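Local coordinates for protein AcrH (Aeromonas hydrophila, PDB 3WXX) that binds the translocator AopB, probably as a type III secretion chaperone that keeps it ready for translocon assembly, at residues E102-Q106 with L107-E111; F117-A120 with Q121-A125; G138-L141 with E142-K145. The protein carries 1 engineered substitution. All coordinates share one frame; numbering follows the deposited sequence.

Contact 1 of 3, residues E102-Q106 with L107-E111; sequences ECLLQ and LGELE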
loop_
_atom_site.group_PDB
_atom_site.type_symbol
_atom_site.label_atom_id
_atom_site.label_comp_id
_atom_site.label_asym_id
_atom_site.label_seq_id
_atom_site.Cartn_x
_atom_site.Cartn_y
_atom_site.Cartn_z
ATOM N N GLU A 102 -8.638 14.579 4.640
ATOM C CA GLU A 102 -8.428 15.095 5.980
ATOM C C GLU A 102 -6.964 15.268 6.206
ATOM O O GLU A 102 -6.522 16.312 6.660
ATOM C CB GLU A 102 -8.937 14.141 7.045
ATOM C CG GLU A 102 -10.443 13.956 7.094
ATOM C CD GLU A 102 -10.870 13.108 8.287
ATOM O OE1 GLU A 102 -10.132 12.149 8.635
ATOM O OE2 GLU A 102 -11.962 13.384 8.855
ATOM N N CYS A 103 -6.213 14.231 5.877
ATOM C CA CYS A 103 -4.763 14.262 5.981
ATOM C C CYS A 103 -4.173 15.379 5.129
ATOM O O CYS A 103 -3.357 16.170 5.600
ATOM C CB CYS A 103 -4.197 12.901 5.589
ATOM S SG CYS A 103 -4.539 11.611 6.816
ATOM N N LEU A 104 -4.613 15.490 3.886
ATOM C CA LEU A 104 -4.137 16.579 2.989
ATOM C C LEU A 104 -4.392 17.969 3.528
ATOM O O LEU A 104 -3.520 18.811 3.488
ATOM C CB LEU A 104 -4.728 16.436 1.608
ATOM C CG LEU A 104 -4.123 15.241 0.846
ATOM C CD1 LEU A 104 -4.860 15.002 -0.454
ATOM C CD2 LEU A 104 -2.643 15.453 0.556
ATOM N N LEU A 105 -5.559 18.165 4.132
ATOM C CA LEU A 105 -5.935 19.451 4.727
ATOM C C LEU A 105 -5.036 19.808 5.880
ATOM O O LEU A 105 -4.694 20.959 6.046
ATOM C CB LEU A 105 -7.405 19.426 5.215
ATOM C CG LEU A 105 -7.922 20.694 5.932
ATOM C CD1 LEU A 105 -7.812 21.919 5.034
ATOM C CD2 LEU A 105 -9.345 20.469 6.358
ATOM N N GLN A 106 -4.702 18.826 6.708
ATOM C CA GLN A 106 -3.792 19.045 7.808
ATOM C C GLN A 106 -2.420 19.476 7.315
ATOM O O GLN A 106 -1.700 20.131 8.045
ATOM C CB GLN A 106 -3.658 17.785 8.661
ATOM C CG GLN A 106 -4.903 17.521 9.481
ATOM C CD GLN A 106 -5.133 18.568 10.548
ATOM O OE1 GLN A 106 -6.195 19.169 10.567
ATOM N NE2 GLN A 106 -4.142 18.822 11.414
ATOM N N LEU A 107 -2.039 19.095 6.097
ATOM C CA LEU A 107 -0.727 19.496 5.557
ATOM C C LEU A 107 -0.804 20.760 4.705
ATOM O O LEU A 107 0.206 21.207 4.169
ATOM C CB LEU A 107 -0.138 18.378 4.699
ATOM C CG LEU A 107 0.234 17.085 5.381
ATOM C CD1 LEU A 107 0.528 16.041 4.336
ATOM C CD2 LEU A 107 1.433 17.276 6.290
ATOM N N GLY A 108 -1.995 21.314 4.547
ATOM C CA GLY A 108 -2.155 22.519 3.785
ATOM C C GLY A 108 -2.322 22.268 2.306
ATOM O O GLY A 108 -2.413 23.212 1.536
ATOM N N GLU A 109 -2.389 21.007 1.890
ATOM C CA GLU A 109 -2.567 20.728 0.475
ATOM C C GLU A 109 -4.036 20.769 0.076
ATOM O O GLU A 109 -4.707 19.751 -0.038
ATOM C CB GLU A 109 -1.848 19.446 0.067
ATOM C CG GLU A 109 -0.470 19.750 -0.465
ATOM C CD GLU A 109 0.515 18.637 -0.212
ATOM O OE1 GLU A 109 0.364 17.548 -0.836
ATOM O OE2 GLU A 109 1.431 18.868 0.608
ATOM N N LEU A 110 -4.498 21.983 -0.191
ATOM C CA LEU A 110 -5.920 22.234 -0.383
ATOM C C LEU A 110 -6.415 21.694 -1.693
ATOM O O LEU A 110 -7.506 21.164 -1.751
ATOM C CB LEU A 110 -6.254 23.715 -0.231
ATOM C CG LEU A 110 -5.714 24.344 1.081
ATOM C CD1 LEU A 110 -6.275 25.747 1.254
ATOM C CD2 LEU A 110 -5.971 23.517 2.343
ATOM N N GLU A 111 -5.598 21.742 -2.722
ATOM C CA GLU A 111 -6.053 21.346 -4.044
ATOM C C GLU A 111 -6.369 19.870 -4.010
ATOM O O GLU A 111 -7.321 19.417 -4.629
ATOM C CB GLU A 111 -5.020 21.644 -5.134
ATOM C CG GLU A 111 -4.581 23.108 -5.245
ATOM C CD GLU A 111 -3.689 23.588 -4.081
ATOM O OE1 GLU A 111 -2.985 22.765 -3.434
ATOM O OE2 GLU A 111 -3.705 24.813 -3.797
#

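Contact 2 of 3, residues F117-A120 with Q121-A125; sequences FHSA and QLLAA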
loop_
_atom_site.group_PDB
_atom_site.type_symbol
_atom_site.label_atom_id
_atom_site.label_comp_id
_atom_site.label_asym_id
_atom_site.label_seq_id
_atom_site.Cartn_x
_atom_site.Cartn_y
_atom_site.Cartn_z
ATOM N N PHE A 117 -12.150 15.131 -0.825
ATOM C CA PHE A 117 -13.494 15.355 -0.302
ATOM C C PHE A 117 -14.529 15.282 -1.410
ATOM O O PHE A 117 -15.635 14.752 -1.198
ATOM C CB PHE A 117 -13.597 16.660 0.448
ATOM C CG PHE A 117 -12.945 16.631 1.799
ATOM C CD1 PHE A 117 -13.195 15.600 2.680
ATOM C CD2 PHE A 117 -12.081 17.624 2.178
ATOM C CE1 PHE A 117 -12.550 15.540 3.885
ATOM C CE2 PHE A 117 -11.424 17.580 3.385
ATOM C CZ PHE A 117 -11.660 16.543 4.251
ATOM N N HIS A 118 -14.156 15.765 -2.601
ATOM C CA HIS A 118 -15.038 15.716 -3.752
ATOM C C HIS A 118 -15.331 14.284 -4.216
ATOM O O HIS A 118 -16.472 13.923 -4.475
ATOM C CB HIS A 118 -14.477 16.543 -4.903
ATOM C CG HIS A 118 -15.321 16.474 -6.131
ATOM N ND1 HIS A 118 -16.688 16.640 -6.095
ATOM C CD2 HIS A 118 -15.014 16.163 -7.409
ATOM C CE1 HIS A 118 -17.182 16.462 -7.302
ATOM N NE2 HIS A 118 -16.191 16.154 -8.114
ATOM N N SER A 119 -14.312 13.447 -4.336
ATOM C CA SER A 119 -14.557 12.046 -4.723
ATOM C C SER A 119 -15.260 11.299 -3.600
ATOM O O SER A 119 -16.069 10.409 -3.838
ATOM C CB SER A 119 -13.245 11.350 -5.090
ATOM O OG SER A 119 -13.377 9.934 -5.009
ATOM N N ALA A 120 -14.917 11.627 -2.365
ATOM C CA ALA A 120 -15.494 10.914 -1.255
ATOM C C ALA A 120 -17.001 11.129 -1.292
ATOM O O ALA A 120 -17.754 10.186 -1.076
ATOM C CB ALA A 120 -14.914 11.384 0.060
ATOM N N GLN A 121 -17.428 12.352 -1.615
ATOM C CA GLN A 121 -18.847 12.647 -1.714
ATOM C C GLN A 121 -19.548 11.842 -2.806
ATOM O O GLN A 121 -20.584 11.226 -2.562
ATOM C CB GLN A 121 -19.084 14.127 -1.966
ATOM C CG GLN A 121 -20.537 14.454 -2.342
ATOM C CD GLN A 121 -20.864 15.894 -2.064
ATOM O OE1 GLN A 121 -21.641 16.197 -1.156
ATOM N NE2 GLN A 121 -20.229 16.805 -2.813
ATOM N N LEU A 122 -19.012 11.891 -4.016
ATOM C CA LEU A 122 -19.597 11.143 -5.120
ATOM C C LEU A 122 -19.789 9.682 -4.749
ATOM O O LEU A 122 -20.861 9.116 -4.933
ATOM C CB LEU A 122 -18.712 11.264 -6.366
ATOM C CG LEU A 122 -18.535 12.681 -6.938
ATOM C CD1 LEU A 122 -17.480 12.723 -8.034
ATOM C CD2 LEU A 122 -19.867 13.193 -7.463
ATOM N N LEU A 123 -18.731 9.051 -4.255
ATOM C CA LEU A 123 -18.751 7.613 -4.000
ATOM C C LEU A 123 -19.681 7.266 -2.855
ATOM O O LEU A 123 -20.356 6.235 -2.888
ATOM C CB LEU A 123 -17.338 7.115 -3.669
ATOM C CG LEU A 123 -16.307 7.191 -4.792
ATOM C CD1 LEU A 123 -14.900 6.973 -4.223
ATOM C CD2 LEU A 123 -16.634 6.159 -5.855
ATOM N N ALA A 124 -19.704 8.124 -1.845
ATOM C CA ALA A 124 -20.599 7.935 -0.721
ATOM C C ALA A 124 -22.073 8.173 -1.116
ATOM O O ALA A 124 -22.970 7.502 -0.588
ATOM C CB ALA A 124 -20.210 8.843 0.438
ATOM N N ALA A 125 -22.311 9.137 -2.015
ATOM C CA ALA A 125 -23.652 9.412 -2.509
ATOM C C ALA A 125 -24.192 8.146 -3.134
ATOM O O ALA A 125 -25.192 7.611 -2.663
ATOM C CB ALA A 125 -23.652 10.543 -3.523
#

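Contact 3 of 3, residues G138-L141 with E142-K145; sequences GIML and EVVK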
loop_
_atom_site.group_PDB
_atom_site.type_symbol
_atom_site.label_atom_id
_atom_site.label_comp_id
_atom_site.label_asym_id
_atom_site.label_seq_id
_atom_site.Cartn_x
_atom_site.Cartn_y
_atom_site.Cartn_z
ATOM N N GLY A 138 -19.348 16.548 1.791
ATOM C CA GLY A 138 -19.880 17.791 1.233
ATOM C C GLY A 138 -19.498 18.994 2.048
ATOM O O GLY A 138 -19.127 20.020 1.493
ATOM N N ILE A 139 -19.599 18.888 3.376
ATOM C CA ILE A 139 -19.264 20.017 4.232
ATOM C C ILE A 139 -17.793 20.360 4.070
ATOM O O ILE A 139 -17.457 21.522 3.848
ATOM C CB ILE A 139 -19.557 19.763 5.719
ATOM C CG1 ILE A 139 -21.055 19.694 5.986
ATOM C CG2 ILE A 139 -18.984 20.879 6.597
ATOM C CD1 ILE A 139 -21.386 19.273 7.413
HETATM N N MSE A 140 -16.924 19.360 4.239
HETATM C CA MSE A 140 -15.472 19.582 4.249
HETATM C C MSE A 140 -15.030 20.077 2.909
HETATM O O MSE A 140 -14.115 20.892 2.796
HETATM C CB MSE A 140 -14.739 18.285 4.556
HETATM C CG MSE A 140 -14.981 17.748 5.953
HETATM SE SE MSE A 140 -14.476 19.107 7.301
HETATM C CE MSE A 140 -12.571 19.439 6.910
ATOM N N LEU A 141 -15.694 19.598 1.875
ATOM C CA LEU A 141 -15.482 20.149 0.553
ATOM C C LEU A 141 -15.628 21.674 0.561
ATOM O O LEU A 141 -14.710 22.370 0.127
ATOM C CB LEU A 141 -16.432 19.517 -0.447
ATOM C CG LEU A 141 -16.301 19.978 -1.885
ATOM C CD1 LEU A 141 -14.868 19.990 -2.372
ATOM C CD2 LEU A 141 -17.112 19.037 -2.758
ATOM N N GLU A 142 -16.739 22.184 1.106
ATOM C CA GLU A 142 -16.947 23.650 1.298
ATOM C C GLU A 142 -15.892 24.335 2.145
ATOM O O GLU A 142 -15.386 25.396 1.809
ATOM C CB GLU A 142 -18.300 23.922 1.949
ATOM C CG GLU A 142 -19.478 23.545 1.073
ATOM C CD GLU A 142 -19.300 24.042 -0.340
ATOM O OE1 GLU A 142 -19.009 25.260 -0.492
ATOM O OE2 GLU A 142 -19.393 23.190 -1.262
ATOM N N VAL A 143 -15.556 23.708 3.252
ATOM C CA VAL A 143 -14.558 24.242 4.138
ATOM C C VAL A 143 -13.262 24.415 3.381
ATOM O O VAL A 143 -12.527 25.368 3.601
ATOM C CB VAL A 143 -14.355 23.296 5.336
ATOM C CG1 VAL A 143 -13.118 23.644 6.135
ATOM C CG2 VAL A 143 -15.592 23.349 6.221
ATOM N N VAL A 144 -12.971 23.461 2.505
ATOM C CA VAL A 144 -11.712 23.469 1.788
ATOM C C VAL A 144 -11.770 24.515 0.708
ATOM O O VAL A 144 -10.878 25.321 0.626
ATOM C CB VAL A 144 -11.375 22.076 1.237
ATOM C CG1 VAL A 144 -10.322 22.146 0.143
ATOM C CG2 VAL A 144 -10.886 21.203 2.384
ATOM N N LYS A 145 -12.804 24.475 -0.140
ATOM C CA LYS A 145 -13.000 25.500 -1.185
ATOM C C LYS A 145 -12.897 26.904 -0.611
ATOM O O LYS A 145 -12.297 27.758 -1.209
ATOM C CB LYS A 145 -14.344 25.324 -1.898
ATOM C CG LYS A 145 -14.307 24.232 -2.967
ATOM C CD LYS A 145 -15.682 23.666 -3.285
ATOM C CE LYS A 145 -16.620 24.688 -3.927
ATOM N NZ LYS A 145 -17.722 23.989 -4.637
#

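Contact 1 of 3, residues E102-Q106 with L107-E111
Leu104 O is gripped twice: Glu109 N donates to it at 2.9 Å, and Leu107 N adds a weak bond at 3.0 Å. Gly108 N reaches back to Leu105 O at 3.1 Å. The pairing of Glu109 with Leu104 and of Gly108 with Leu105, with Gly108 at a positive phi of 86°, is a Schellman motif that ends helix 95-106. The chain then turns at once, since Glu109 is the N-cap of helix 110-126. On one side of the turn Leu105 CD1 meets Leu110 CD2 at 3.6 Å, methyl against methyl. Leu105 gets there with CG anti to its backbone N (chi1 177°), and Met140 and Val144 of helix 131-149 lie against it too. The extended Glu109 chain crosses Leu104 at a slant, Leu104 CD2 lying 3.9 Å from Glu109 OE1, while Glu109 OE2 forms a salt bridge with Arg77. Leu104 also packs on Ile80 and on Trp123 of the AopB chain. The carbonyls of Leu104 and Leu105 are thus used by the turn, Leu104 packs toward helix 76-89 and Leu105 toward helix 131-149, and the charge of Glu109 is probably offset by Arg77.

Contact 2 of 3, residues F117-A120 with Q121-A125
Leu122 lies against His118 one helical turn earlier, and its side chain can be followed outward. Leu122 CB lies by Ser119 O, Leu122 CG comes to 3.4 Å from His118 O, and Leu122 CD1 ends at the imidazole, 3.7 Å from His118 NE2. That methyl makes an off-centre CH-pi contact, 4.0 Å from the ring centroid and 30° off the ring normal, so it sits obliquely to the ring near its CE1-NE2 bond. The ring is brought there by His118 chi1 of 177°, which swings CG beside the carbonyl carbon and so toward the next turn. One residue on, the same spacing brings Leu123 to Ser119: Leu123 CD1 packs 3.4 Å from Ser119 OG, and its CG lies by Ser119 O. Beneath these side chains the regular i to i+4 backbone bonds run without a break, Leu123 N to Ser119 O at 3.0 Å and Ala124 N to Ala120 O at 2.9 Å. The stretch belongs to helix 110-126, which packs against both its chain neighbours, themselves in contact. Phe117 reaches Phe98, Ala101 and Glu102 of helix 95-106 as well as Met140 and Val144 of helix 131-149, and Ala120 adds to the first interface. His118, Ser119 and Leu122 instead meet Lys119 and Ile120 of the AopB chain, so this helix also carries part of the surface that holds the translocator.

Contact 3 of 3, residues G138-L141 with E142-K145
Glu142 carries the one flat side-chain group here, a carboxylate, and its stem lies close to carbonyl oxygens of the preceding turn: CB is near Ile139 O, and Glu142 CG is 3.6 Å from Gly138 O. Glu142 bends at chi2 (-46°), and its OE2 comes to 3.8 Å from Lys145 NZ, a long salt bridge between residues three apart. Lys145 first passes Leu141 O, its CG 3.6 Å from that oxygen, and then bends at chi3 (65°). In passing, it crosses the isobutyl group of Leu141, where Leu141 CD1 and Lys145 CD touch at 3.9 Å, so Lys145 CD covers part of the leucine. Leu141 in turn packs on Glu114 and Gln121 of helix 110-126. Farther round the helix, Val143 spreads its two methyls between two neighbours: Val143 CG2 is 4.2 Å from Ile139 CG2, and Val143 CG1 is 4.3 Å from CE of Met140, modelled as selenomethionine. Both are loose apolar contacts. Backbone i to i+4 bonds run through the segment, Lys145 N giving a nearly straight bond to Leu141 O at 2.9 Å and Val144 N binding Met140 O at 2.8 Å. One face of this part of the helix is turned inward, whereas Glu142 and Lys145 lie on the surface and keep an ion pair there, where at this length solvent would probably screen it and its contribution to stability would be modest.

The three contacts lie in series along the last three helices of the chain and touch one another. The centre of contact 3 is about 12 Å from the centres of both others, which are themselves about 16 Å apart. Leu105 CD2 of contact 1 touches Met140 CE of contact 3 at 3.4 Å. Phe117 of contact 2 bridges to both, its CZ lying 3.6 Å from Glu102 N and 3.6 Å from Met140 CB. Gln121 extends the seam between contacts 2 and 3 to Gly138 and Leu141. Contacts 1 and 2 touch AopB, contact 3 does not. All lie away from Leu9, Gly13 and Tyr58, which bind magnesium in a structure of this protein but carry none in this chain.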